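Local structure of transferrin binding protein B (Actinobacillus suis, 3PQU) at residues F233-D236 with K241-G244; K262-E267 with G309-N314. The protein probably captures host transferrin at the outer-membrane surface, as a lipoprotein co-receptor through which the porcine pathogen acquires iron. All blocks are in the same frame, centred on the assembly; numbering follows the deposited sequence.

Interaction 1 of 2, residues F233-D236 with K241-G244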
ATOM      1  N   PHE A 233      -9.788  -9.373 -14.249  1.00 15.05           N
ATOM      2  CA  PHE A 233     -10.648  -8.433 -13.528  1.00 17.61           C
ATOM      3  C   PHE A 233     -11.203  -7.314 -14.415  1.00 22.37           C
ATOM      4  O   PHE A 233     -10.535  -6.850 -15.342  1.00 23.55           O
ATOM      5  CB  PHE A 233      -9.895  -7.809 -12.357  1.00 18.14           C
ATOM      6  CG  PHE A 233      -9.321  -8.812 -11.400  1.00 20.93           C
ATOM      7  CD1 PHE A 233     -10.030  -9.192 -10.274  1.00 15.73           C
ATOM      8  CD2 PHE A 233      -8.068  -9.379 -11.629  1.00 17.79           C
ATOM      9  CE1 PHE A 233      -9.508 -10.123  -9.372  1.00 16.40           C
ATOM     10  CE2 PHE A 233      -7.539 -10.306 -10.742  1.00 20.07           C
ATOM     11  CZ  PHE A 233      -8.264 -10.682  -9.604  1.00 14.59           C
ATOM     12  N   ALA A 234     -12.423  -6.880 -14.116  1.00 17.94           N
ATOM     13  CA  ALA A 234     -13.031  -5.740 -14.793  1.00 23.20           C
ATOM     14  C   ALA A 234     -13.264  -4.667 -13.733  1.00 25.98           C
ATOM     15  O   ALA A 234     -14.096  -4.844 -12.849  1.00 19.93           O
ATOM     16  CB  ALA A 234     -14.352  -6.151 -15.460  1.00 17.11           C
ATOM     17  N   VAL A 235     -12.511  -3.572 -13.790  1.00 21.37           N
ATOM     18  CA  VAL A 235     -12.601  -2.563 -12.740  1.00 17.20           C
ATOM     19  C   VAL A 235     -13.440  -1.367 -13.185  1.00 17.95           C
ATOM     20  O   VAL A 235     -13.154  -0.749 -14.211  1.00 29.23           O
ATOM     21  CB  VAL A 235     -11.208  -2.062 -12.291  1.00 23.43           C
ATOM     22  CG1 VAL A 235     -11.365  -0.986 -11.211  1.00 31.17           C
ATOM     23  CG2 VAL A 235     -10.343  -3.219 -11.795  1.00 18.19           C
ATOM     24  N   ASP A 236     -14.468  -1.036 -12.410  1.00 24.97           N
ATOM     25  CA  ASP A 236     -15.312   0.127 -12.703  1.00 17.83           C
ATOM     26  C   ASP A 236     -14.876   1.251 -11.770  1.00 35.11           C
ATOM     27  O   ASP A 236     -15.417   1.415 -10.670  1.00 22.97           O
ATOM     28  CB  ASP A 236     -16.788  -0.229 -12.483  1.00 23.45           C
ATOM     29  CG  ASP A 236     -17.751   0.933 -12.797  1.00 37.10           C
ATOM     30  OD1 ASP A 236     -17.334   2.114 -12.892  1.00 30.46           O
ATOM     31  OD2 ASP A 236     -18.959   0.654 -12.914  1.00 35.31           O
ATOM     32  N   LYS A 241     -16.025   0.062  -7.929  1.00 22.35           N
ATOM     33  CA  LYS A 241     -16.319  -1.370  -7.777  1.00 26.88           C
ATOM     34  C   LYS A 241     -15.484  -2.160  -8.763  1.00 19.28           C
ATOM     35  O   LYS A 241     -14.976  -1.602  -9.721  1.00 21.04           O
ATOM     36  CB  LYS A 241     -17.797  -1.667  -8.076  1.00 25.14           C
ATOM     37  CG  LYS A 241     -18.802  -1.133  -7.078  1.00 52.93           C
ATOM     38  CD  LYS A 241     -20.220  -1.535  -7.480  1.00 54.10           C
ATOM     39  CE  LYS A 241     -21.227  -1.216  -6.378  1.00 66.78           C
ATOM     40  NZ  LYS A 241     -20.955  -1.969  -5.112  1.00 63.26           N
ATOM     41  N   LEU A 242     -15.395  -3.470  -8.556  1.00 20.25           N
ATOM     42  CA  LEU A 242     -14.749  -4.336  -9.520  1.00 22.18           C
ATOM     43  C   LEU A 242     -15.283  -5.751  -9.407  1.00 25.92           C
ATOM     44  O   LEU A 242     -15.776  -6.165  -8.354  1.00 23.72           O
ATOM     45  CB  LEU A 242     -13.228  -4.349  -9.287  1.00 19.75           C
ATOM     46  CG  LEU A 242     -12.704  -5.001  -8.000  1.00 21.39           C
ATOM     47  CD1 LEU A 242     -12.614  -6.520  -8.116  1.00 23.06           C
ATOM     48  CD2 LEU A 242     -11.332  -4.422  -7.648  1.00 19.43           C
ATOM     49  N   THR A 243     -15.139  -6.505 -10.487  1.00 19.97           N
ATOM     50  CA  THR A 243     -15.458  -7.919 -10.468  1.00 21.02           C
ATOM     51  C   THR A 243     -14.292  -8.669 -11.088  1.00 18.37           C
ATOM     52  O   THR A 243     -13.376  -8.063 -11.653  1.00 20.82           O
ATOM     53  CB  THR A 243     -16.727  -8.230 -11.287  1.00 23.57           C
ATOM     54  OG1 THR A 243     -16.499  -7.891 -12.661  1.00 25.15           O
ATOM     55  CG2 THR A 243     -17.952  -7.468 -10.748  1.00 22.91           C
ATOM     56  N   GLY A 244     -14.320  -9.991 -10.998  1.00 21.74           N
ATOM     57  CA  GLY A 244     -13.280 -10.772 -11.634  1.00 15.89           C
ATOM     58  C   GLY A 244     -13.547 -12.259 -11.595  1.00 26.00           C
ATOM     59  O   GLY A 244     -14.537 -12.717 -11.017  1.00 15.12           O
TER
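K241 and D236 form the first antiparallel hydrogen-bonded pair of this contact, and their backbones are joined in both directions. K241 N donates to D236 O over 3.1 Å with the N-H pointing almost straight at the oxygen (172°), whereas the return bond, D236 N to K241 O at 2.8 Å, is shorter and less straight. The two side chains part company beyond their first carbons. The K241 chain leads away from D236, and its NZ makes a salt bridge with D269 on the next strand; D236 OD1 accepts from N239 N in the connecting turn and, from outside the hairpin, from N168 ND2.

L242 faces V235 in a non-hydrogen-bonded pair, CA to CA 4.3 Å, and both side chains lie on the same buried face as F233. The L242 CB meets V235 CG2 at 4.0 Å, the two chains crossing at a slant. With chi1 at 68°, CG of L242 sits between its own N and carbonyl carbon, and CD1 comes within 4.3 Å of F233 CD1. Only a four-residue turn separates the strands; the segment axes come within 4.6 Å and their directions make 168°, nearly antiparallel. This is a beta hairpin of the N-lobe barrel, and Y172 and V170 of strand 170-183 make backbone hydrogen bonds to the other edge of 233-236.

T243 repeats the two-way backbone pairing with A234, here through A234 N to T243 O at 2.9 Å and the reverse bond from T243 N. Its OG1 lies beside A234 CB on the face also taken by D236 and K241. The same T243 carbonyl receives a CA-H...O contact from F233 and lies at the edge of the F233 ring.

G244, lacking a side chain, lets that ring come up close beside its backbone, F233 CD1 3.9 Å from G244 CA; a CB here would run into F233 CD1.

Interaction 2 of 2, residues K262-E267 with G309-N314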
ATOM      1  N   LYS A 262     -13.587 -22.323 -14.321  1.00 16.41           N
ATOM      2  CA  LYS A 262     -13.632 -21.180 -13.431  1.00 21.51           C
ATOM      3  C   LYS A 262     -13.812 -21.684 -12.001  1.00 21.35           C
ATOM      4  O   LYS A 262     -14.780 -22.373 -11.696  1.00 32.29           O
ATOM      5  CB  LYS A 262     -14.763 -20.216 -13.805  1.00 28.87           C
ATOM      6  CG  LYS A 262     -14.748 -18.951 -12.946  1.00 22.35           C
ATOM      7  CD  LYS A 262     -15.995 -18.087 -13.159  1.00 34.10           C
ATOM      8  CE  LYS A 262     -16.144 -17.681 -14.605  1.00 30.52           C
ATOM      9  NZ  LYS A 262     -17.252 -16.680 -14.802  1.00 42.96           N
ATOM     10  N   ARG A 263     -12.864 -21.336 -11.134  1.00 14.43           N
ATOM     11  CA  ARG A 263     -12.901 -21.723  -9.724  1.00 14.14           C
ATOM     12  C   ARG A 263     -13.590 -20.664  -8.848  1.00 22.12           C
ATOM     13  O   ARG A 263     -14.216 -20.994  -7.844  1.00 20.00           O
ATOM     14  CB  ARG A 263     -11.481 -21.916  -9.193  1.00 15.90           C
ATOM     15  CG  ARG A 263     -10.754 -23.113  -9.747  1.00 35.55           C
ATOM     16  CD  ARG A 263     -11.289 -24.380  -9.119  1.00 52.23           C
ATOM     17  NE  ARG A 263     -10.230 -25.359  -8.904  1.00 52.66           N
ATOM     18  CZ  ARG A 263     -10.447 -26.651  -8.693  1.00 43.56           C
ATOM     19  NH1 ARG A 263     -11.687 -27.121  -8.677  1.00 57.06           N
ATOM     20  NH2 ARG A 263      -9.424 -27.474  -8.518  1.00 60.91           N
ATOM     21  N   TYR A 264     -13.451 -19.392  -9.215  1.00 19.07           N
ATOM     22  CA  TYR A 264     -13.987 -18.303  -8.381  1.00 16.19           C
ATOM     23  C   TYR A 264     -14.487 -17.115  -9.190  1.00 22.62           C
ATOM     24  O   TYR A 264     -13.943 -16.808 -10.261  1.00 20.52           O
ATOM     25  CB  TYR A 264     -12.905 -17.783  -7.436  1.00 16.06           C
ATOM     26  CG  TYR A 264     -12.659 -18.601  -6.202  1.00 25.56           C
ATOM     27  CD1 TYR A 264     -13.530 -18.534  -5.109  1.00 17.97           C
ATOM     28  CD2 TYR A 264     -11.535 -19.421  -6.108  1.00 11.88           C
ATOM     29  CE1 TYR A 264     -13.295 -19.298  -3.971  1.00 14.21           C
ATOM     30  CE2 TYR A 264     -11.290 -20.160  -4.996  1.00 15.89           C
ATOM     31  CZ  TYR A 264     -12.165 -20.098  -3.919  1.00 18.15           C
ATOM     32  OH  TYR A 264     -11.889 -20.843  -2.805  1.00 12.20           O
ATOM     33  N   SER A 265     -15.516 -16.456  -8.664  1.00 12.21           N
ATOM     34  CA  SER A 265     -15.925 -15.115  -9.105  1.00 18.63           C
ATOM     35  C   SER A 265     -15.573 -14.145  -7.988  1.00 21.14           C
ATOM     36  O   SER A 265     -15.690 -14.469  -6.811  1.00 18.43           O
ATOM     37  CB  SER A 265     -17.458 -15.004  -9.356  1.00 16.64           C
ATOM     38  OG  SER A 265     -17.888 -15.824 -10.429  1.00 41.03           O
ATOM     39  N   ILE A 266     -15.214 -12.924  -8.337  1.00 20.38           N
ATOM     40  CA  ILE A 266     -14.795 -11.993  -7.302  1.00 13.46           C
ATOM     41  C   ILE A 266     -15.595 -10.701  -7.392  1.00 16.91           C
ATOM     42  O   ILE A 266     -15.930 -10.247  -8.486  1.00 17.62           O
ATOM     43  CB  ILE A 266     -13.281 -11.707  -7.441  1.00 21.60           C
ATOM     44  CG1 ILE A 266     -12.481 -12.931  -6.981  1.00 24.07           C
ATOM     45  CG2 ILE A 266     -12.899 -10.456  -6.682  1.00 14.36           C
ATOM     46  CD1 ILE A 266     -10.998 -12.766  -7.115  1.00 37.47           C
ATOM     47  N   GLU A 267     -15.944 -10.125  -6.244  1.00 15.15           N
ATOM     48  CA  GLU A 267     -16.550  -8.805  -6.255  1.00 20.91           C
ATOM     49  C   GLU A 267     -15.920  -7.993  -5.141  1.00 28.76           C
ATOM     50  O   GLU A 267     -15.575  -8.538  -4.084  1.00 24.57           O
ATOM     51  CB  GLU A 267     -18.091  -8.871  -6.133  1.00 25.33           C
ATOM     52  CG  GLU A 267     -18.600  -9.497  -4.846  1.00 55.76           C
ATOM     53  CD  GLU A 267     -20.121  -9.473  -4.744  1.00 75.58           C
ATOM     54  OE1 GLU A 267     -20.786  -9.360  -5.798  1.00 80.95           O
ATOM     55  OE2 GLU A 267     -20.649  -9.568  -3.613  1.00 71.67           O
ATOM     56  N   GLY A 309      -3.826  -8.888  -4.489  1.00 13.01           N
ATOM     57  CA  GLY A 309      -4.533  -9.074  -3.233  1.00 13.66           C
ATOM     58  C   GLY A 309      -4.542 -10.513  -2.783  1.00 19.87           C
ATOM     59  O   GLY A 309      -3.790 -11.342  -3.315  1.00 16.71           O
ATOM     60  N   LYS A 310      -5.364 -10.790  -1.777  1.00 13.69           N
ATOM     61  CA  LYS A 310      -5.427 -12.109  -1.186  1.00 13.96           C
ATOM     62  C   LYS A 310      -6.809 -12.377  -0.595  1.00 22.98           C
ATOM     63  O   LYS A 310      -7.575 -11.444  -0.349  1.00 20.27           O
ATOM     64  CB  LYS A 310      -4.318 -12.270  -0.122  1.00 12.76           C
ATOM     65  CG  LYS A 310      -4.466 -11.397   1.151  1.00 18.00           C
ATOM     66  CD  LYS A 310      -5.605 -11.886   2.048  1.00 19.34           C
ATOM     67  CE  LYS A 310      -5.490 -11.346   3.456  1.00 34.86           C
ATOM     68  NZ  LYS A 310      -5.621  -9.858   3.529  1.00 20.63           N
ATOM     69  N   PHE A 311      -7.142 -13.651  -0.389  1.00  9.74           N
ATOM     70  CA  PHE A 311      -8.307 -13.974   0.408  1.00  9.27           C
ATOM     71  C   PHE A 311      -8.103 -15.244   1.214  1.00 17.30           C
ATOM     72  O   PHE A 311      -7.203 -16.026   0.919  1.00 17.52           O
ATOM     73  CB  PHE A 311      -9.601 -14.010  -0.439  1.00 12.25           C
ATOM     74  CG  PHE A 311      -9.649 -15.124  -1.466  1.00 16.53           C
ATOM     75  CD1 PHE A 311     -10.085 -16.390  -1.114  1.00 11.19           C
ATOM     76  CD2 PHE A 311      -9.278 -14.890  -2.794  1.00 17.34           C
ATOM     77  CE1 PHE A 311     -10.155 -17.410  -2.084  1.00 13.28           C
ATOM     78  CE2 PHE A 311      -9.349 -15.896  -3.756  1.00 13.42           C
ATOM     79  CZ  PHE A 311      -9.788 -17.148  -3.395  1.00 16.11           C
ATOM     80  N   PHE A 312      -8.919 -15.404   2.258  1.00 11.22           N
ATOM     81  CA  PHE A 312      -8.835 -16.517   3.187  1.00 15.26           C
ATOM     82  C   PHE A 312     -10.256 -17.080   3.353  1.00 13.57           C
ATOM     83  O   PHE A 312     -11.170 -16.346   3.736  1.00 14.34           O
ATOM     84  CB  PHE A 312      -8.252 -15.999   4.512  1.00 11.87           C
ATOM     85  CG  PHE A 312      -7.968 -17.068   5.541  1.00 19.69           C
ATOM     86  CD1 PHE A 312      -7.435 -18.300   5.168  1.00 22.34           C
ATOM     87  CD2 PHE A 312      -8.194 -16.817   6.902  1.00 18.32           C
ATOM     88  CE1 PHE A 312      -7.149 -19.276   6.127  1.00 20.23           C
ATOM     89  CE2 PHE A 312      -7.890 -17.780   7.869  1.00 23.39           C
ATOM     90  CZ  PHE A 312      -7.366 -19.012   7.483  1.00 18.87           C
ATOM     91  N   THR A 313     -10.454 -18.363   3.045  1.00 15.00           N
ATOM     92  CA  THR A 313     -11.817 -18.892   2.988  1.00 20.16           C
ATOM     93  C   THR A 313     -12.448 -18.946   4.378  1.00 13.47           C
ATOM     94  O   THR A 313     -11.742 -18.950   5.393  1.00 16.30           O
ATOM     95  CB  THR A 313     -11.939 -20.242   2.234  1.00 16.07           C
ATOM     96  OG1 THR A 313     -11.148 -21.244   2.878  1.00 13.51           O
ATOM     97  CG2 THR A 313     -11.519 -20.102   0.746  1.00 17.61           C
ATOM     98  N   ASN A 314     -13.773 -18.940   4.416  1.00 16.36           N
ATOM     99  CA  ASN A 314     -14.496 -18.844   5.678  1.00 17.78           C
ATOM    100  C   ASN A 314     -14.309 -20.069   6.548  1.00 16.20           C
ATOM    101  O   ASN A 314     -14.343 -19.967   7.770  1.00 18.65           O
ATOM    102  CB  ASN A 314     -16.000 -18.565   5.453  1.00 12.58           C
ATOM    103  CG  ASN A 314     -16.244 -17.280   4.683  1.00 23.75           C
ATOM    104  OD1 ASN A 314     -15.461 -16.330   4.781  1.00 21.21           O
ATOM    105  ND2 ASN A 314     -17.322 -17.251   3.892  1.00 19.75           N
TER
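Y264 and F311 meet inside the N-lobe beta barrel, reaching toward each other from strands 260-271 and 306-312, which are not neighbours in the sheet. The segments share no hydrogen bond, and the contact rests on a T-shaped (edge-to-face) aromatic pair: ring centroids 4.9 Å apart, planes turned 68° to one another. F311 supplies the edge. Its CZ stands over one face of Y264, displaced toward the rim, and comes closest to CE2 of Y264 at 3.7 Å; the neighbouring F311 CE1 lies 3.8 Å from Y264 CZ.

Y264 holds CG anti to its carbonyl carbon (chi1 -80°) and F311 holds CG between its N and carbonyl carbon (66°); with both CB atoms directed to the other strand, these rotations bring F311's CE1-CZ edge to the tyrosine face. Backbone geometry also bears on Y264: together with R263 it faces L246 in a classic beta bulge, so two residues of this strand are matched to one of the next. Around the pair, L318 packs on Y264, and L295 and A320 on F311, which closes the rings into a buried interior.

T313 takes the smaller share, beyond the phenol end of the tyrosine. The hydroxyl of Y264 is engaged by T290 O, and that of T313 by S317 and N315; across the contact it is the T313 methyl, CG2, that lies 3.6 Å from Y264 OH.

Interactions 1 and 2 lie in series along the chain, their centres about 13 Å apart, within one antiparallel barrel sheet. Strands 241-249 and 260-271 are neighbours there, so the contacts touch directly: G244 O lies 2.8 Å from I266 N, a probable hydrogen bond, and T243 CB packs 3.5 Å from I266 O. Between side chains the bridge is F233 CE1 to I266 CD1, 3.8 Å. I266 thus packs against the F233 ring of interaction 1 through CD1 and shares strand 260-271 with Y264 of interaction 2. The two differ in kind: 233-236 with 241-244 is local hairpin pairing, whereas 262-267 with 309-314 brings together non-adjacent strands through side chains alone.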